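Local structure of siroheme decarboxylase (Hydrogenobacter thermophilus, 4CH7) at residues A[166-175]-A[207-216]. The protein catalyses the decarboxylation of siroheme to didecarboxysiroheme, a step in heme d1 biosynthesis. Numbering follows the deposited sequence.
Sequences TPLTEEEKRI and KLSALKERGV
The Glu172 carboxylate does two jobs: OE2 holds Arg214 of segment 207-216, while OE1 closes a capping box on its own helix. Arg214 NH1 gives Glu172 OE2 a salt-bridging hydrogen bond of 2.8 Å. The oxygen is met on its syn side, with the donor tilted out of the carboxylate plane. It lies near the guanidinium plane, but the two flat groups are turned 47° apart. Glu172 OE1 accepts from Thr169 N at 2.9 Å, and Thr169 OG1 takes the N-H of Glu172 in return. A water donates to OE1 and to Pro167 O, and weakly accepts from Arg214 NH2. Leu211 CD2, from the same segment as Arg214, covers one guanidinium face near its rim. An alanine in place of Glu172 would probably leave Arg214 without its charged mate and Thr169 N without its capping acceptor. A second salt bridge joins Glu171 OE1 to Lys207 NZ at 2.6 Å, the two chains crossing at about a right angle. Nearby, Ile175 CD1 packs against Lys207 CD (3.7 Å). Ile175 CG2 packs on Leu208 CD2 at 3.8 Å, with Leu211 CD1 next to it. Leu168 CD2 meets Val216 CG1 loosely at 4.4 Å. Gly215, at positive phi, forms a Schellman motif with the last turn. Helix segments 170-175 and 207-213 cross at -96°. They belong to the first and third helices of the second helix-turn-helix domain, an arrangement typical of the three-helical HTH fold.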
# COMPACT_ATOMS: atom_id res chain seq x y z
N THR A 166 5.07 17.96 6.18
CA THR A 166 4.62 19.31 5.85
C THR A 166 3.43 19.17 4.91
O THR A 166 3.53 18.48 3.89
CB THR A 166 5.72 20.13 5.16
OG1 THR A 166 6.85 20.25 6.03
CG2 THR A 166 5.21 21.52 4.81
N PRO A 167 2.30 19.80 5.27
CA PRO A 167 1.10 19.78 4.43
C PRO A 167 1.40 20.18 2.99
O PRO A 167 2.05 21.20 2.76
CB PRO A 167 0.21 20.83 5.09
CG PRO A 167 0.60 20.79 6.53
CD PRO A 167 2.08 20.52 6.53
N LEU A 168 0.94 19.37 2.04
CA LEU A 168 1.21 19.64 0.64
C LEU A 168 0.38 20.81 0.13
O LEU A 168 -0.80 20.94 0.47
CB LEU A 168 0.94 18.39 -0.22
CG LEU A 168 2.10 17.42 -0.43
CD1 LEU A 168 2.63 16.89 0.88
CD2 LEU A 168 1.69 16.27 -1.34
N THR A 169 1.00 21.67 -0.66
CA THR A 169 0.29 22.75 -1.33
C THR A 169 -0.61 22.15 -2.40
O THR A 169 -0.47 20.98 -2.75
CB THR A 169 1.25 23.75 -1.99
OG1 THR A 169 1.92 23.13 -3.10
CG2 THR A 169 2.29 24.24 -0.98
N GLU A 170 -1.55 22.94 -2.90
CA GLU A 170 -2.46 22.46 -3.93
C GLU A 170 -1.72 22.17 -5.24
O GLU A 170 -2.19 21.39 -6.06
CB GLU A 170 -3.60 23.46 -4.16
CG GLU A 170 -4.42 23.75 -2.91
CD GLU A 170 -5.20 22.54 -2.43
OE1 GLU A 170 -5.72 21.79 -3.27
OE2 GLU A 170 -5.29 22.34 -1.20
N GLU A 171 -0.57 22.80 -5.42
CA GLU A 171 0.27 22.54 -6.59
C GLU A 171 0.91 21.16 -6.48
O GLU A 171 0.92 20.38 -7.44
CB GLU A 171 1.35 23.60 -6.75
CG GLU A 171 2.23 23.39 -7.98
CD GLU A 171 3.29 24.46 -8.13
OE1 GLU A 171 4.33 24.37 -7.44
OE2 GLU A 171 3.10 25.37 -8.95
N GLU A 172 1.46 20.86 -5.30
CA GLU A 172 2.07 19.56 -5.04
C GLU A 172 1.02 18.45 -5.12
O GLU A 172 1.33 17.33 -5.54
CB GLU A 172 2.76 19.56 -3.67
CG GLU A 172 3.98 20.47 -3.58
CD GLU A 172 4.47 20.67 -2.16
OE1 GLU A 172 3.63 20.73 -1.24
OE2 GLU A 172 5.70 20.77 -1.96
N LYS A 173 -0.21 18.76 -4.73
CA LYS A 173 -1.32 17.82 -4.86
C LYS A 173 -1.59 17.50 -6.32
O LYS A 173 -1.77 16.33 -6.68
CB LYS A 173 -2.58 18.38 -4.21
CG LYS A 173 -2.57 18.38 -2.68
CD LYS A 173 -3.95 18.75 -2.14
CE LYS A 173 -3.95 18.81 -0.62
NZ LYS A 173 -5.30 19.14 -0.08
N ARG A 174 -1.63 18.53 -7.15
CA ARG A 174 -1.82 18.36 -8.59
C ARG A 174 -0.66 17.57 -9.20
O ARG A 174 -0.88 16.70 -10.05
CB ARG A 174 -1.93 19.72 -9.29
CG ARG A 174 -3.17 20.52 -8.95
CD ARG A 174 -3.35 21.69 -9.91
NE ARG A 174 -2.16 22.54 -9.98
CZ ARG A 174 -1.96 23.62 -9.22
NH1 ARG A 174 -2.88 23.98 -8.33
NH2 ARG A 174 -0.86 24.33 -9.35
N ILE A 175 0.55 17.89 -8.77
CA ILE A 175 1.75 17.17 -9.20
C ILE A 175 1.62 15.68 -8.91
O ILE A 175 1.76 14.85 -9.81
CB ILE A 175 3.02 17.72 -8.52
CG1 ILE A 175 3.39 19.09 -9.09
CG2 ILE A 175 4.19 16.76 -8.70
CD1 ILE A 175 4.61 19.72 -8.44
N LYS A 207 10.70 20.38 -8.33
CA LYS A 207 9.70 20.09 -7.30
C LYS A 207 9.68 18.61 -6.93
O LYS A 207 9.48 18.26 -5.76
CB LYS A 207 8.32 20.54 -7.77
CG LYS A 207 8.22 22.04 -7.95
CD LYS A 207 7.04 22.42 -8.82
CE LYS A 207 7.07 23.91 -9.12
NZ LYS A 207 6.88 24.74 -7.90
N LEU A 208 9.87 17.75 -7.92
CA LEU A 208 9.92 16.31 -7.68
C LEU A 208 11.13 15.95 -6.83
O LEU A 208 11.05 15.10 -5.94
CB LEU A 208 9.93 15.54 -9.00
CG LEU A 208 8.61 15.57 -9.76
CD1 LEU A 208 8.71 14.81 -11.07
CD2 LEU A 208 7.50 15.00 -8.90
N SER A 209 12.25 16.60 -7.10
CA SER A 209 13.47 16.40 -6.33
C SER A 209 13.25 16.78 -4.87
O SER A 209 13.63 16.04 -3.96
CB SER A 209 14.62 17.21 -6.92
OG SER A 209 14.84 16.87 -8.27
N ALA A 210 12.62 17.92 -4.64
CA ALA A 210 12.35 18.41 -3.29
C ALA A 210 11.44 17.46 -2.52
O ALA A 210 11.64 17.23 -1.33
CB ALA A 210 11.74 19.80 -3.34
N LEU A 211 10.43 16.92 -3.20
CA LEU A 211 9.54 15.93 -2.61
C LEU A 211 10.31 14.66 -2.26
O LEU A 211 10.01 14.00 -1.26
CB LEU A 211 8.38 15.61 -3.56
CG LEU A 211 7.35 16.72 -3.77
CD1 LEU A 211 6.33 16.33 -4.83
CD2 LEU A 211 6.66 17.04 -2.46
N LYS A 212 11.30 14.32 -3.08
CA LYS A 212 12.14 13.16 -2.82
C LYS A 212 13.06 13.41 -1.64
O LYS A 212 13.28 12.53 -0.81
CB LYS A 212 12.95 12.78 -4.06
CG LYS A 212 13.80 11.53 -3.87
CD LYS A 212 13.60 10.54 -5.00
CE LYS A 212 14.60 10.75 -6.12
NZ LYS A 212 14.54 9.67 -7.14
N GLU A 213 13.59 14.63 -1.56
CA GLU A 213 14.42 15.03 -0.43
C GLU A 213 13.62 14.95 0.87
O GLU A 213 14.15 14.61 1.93
CB GLU A 213 14.94 16.46 -0.62
CG GLU A 213 15.81 16.66 -1.85
CD GLU A 213 15.81 18.10 -2.33
OE1 GLU A 213 15.52 19.00 -1.51
OE2 GLU A 213 16.08 18.32 -3.53
N ARG A 214 12.33 15.27 0.77
CA ARG A 214 11.45 15.26 1.93
C ARG A 214 10.87 13.87 2.20
O ARG A 214 10.21 13.66 3.21
CB ARG A 214 10.31 16.27 1.73
CG ARG A 214 10.76 17.73 1.78
CD ARG A 214 9.76 18.64 1.08
NE ARG A 214 8.39 18.41 1.54
CZ ARG A 214 7.31 18.96 0.99
NH1 ARG A 214 7.44 19.79 -0.04
NH2 ARG A 214 6.11 18.69 1.47
N GLY A 215 11.12 12.94 1.29
CA GLY A 215 10.64 11.58 1.46
C GLY A 215 9.21 11.38 0.99
O GLY A 215 8.68 10.27 1.03
N VAL A 216 8.57 12.48 0.58
CA VAL A 216 7.21 12.42 0.04
C VAL A 216 7.21 11.54 -1.20
O VAL A 216 6.31 10.73 -1.41
CB VAL A 216 6.70 13.82 -0.33
CG1 VAL A 216 5.24 13.76 -0.76
CG2 VAL A 216 6.87 14.78 0.84
O HOH W 1 4.22 21.16 1.26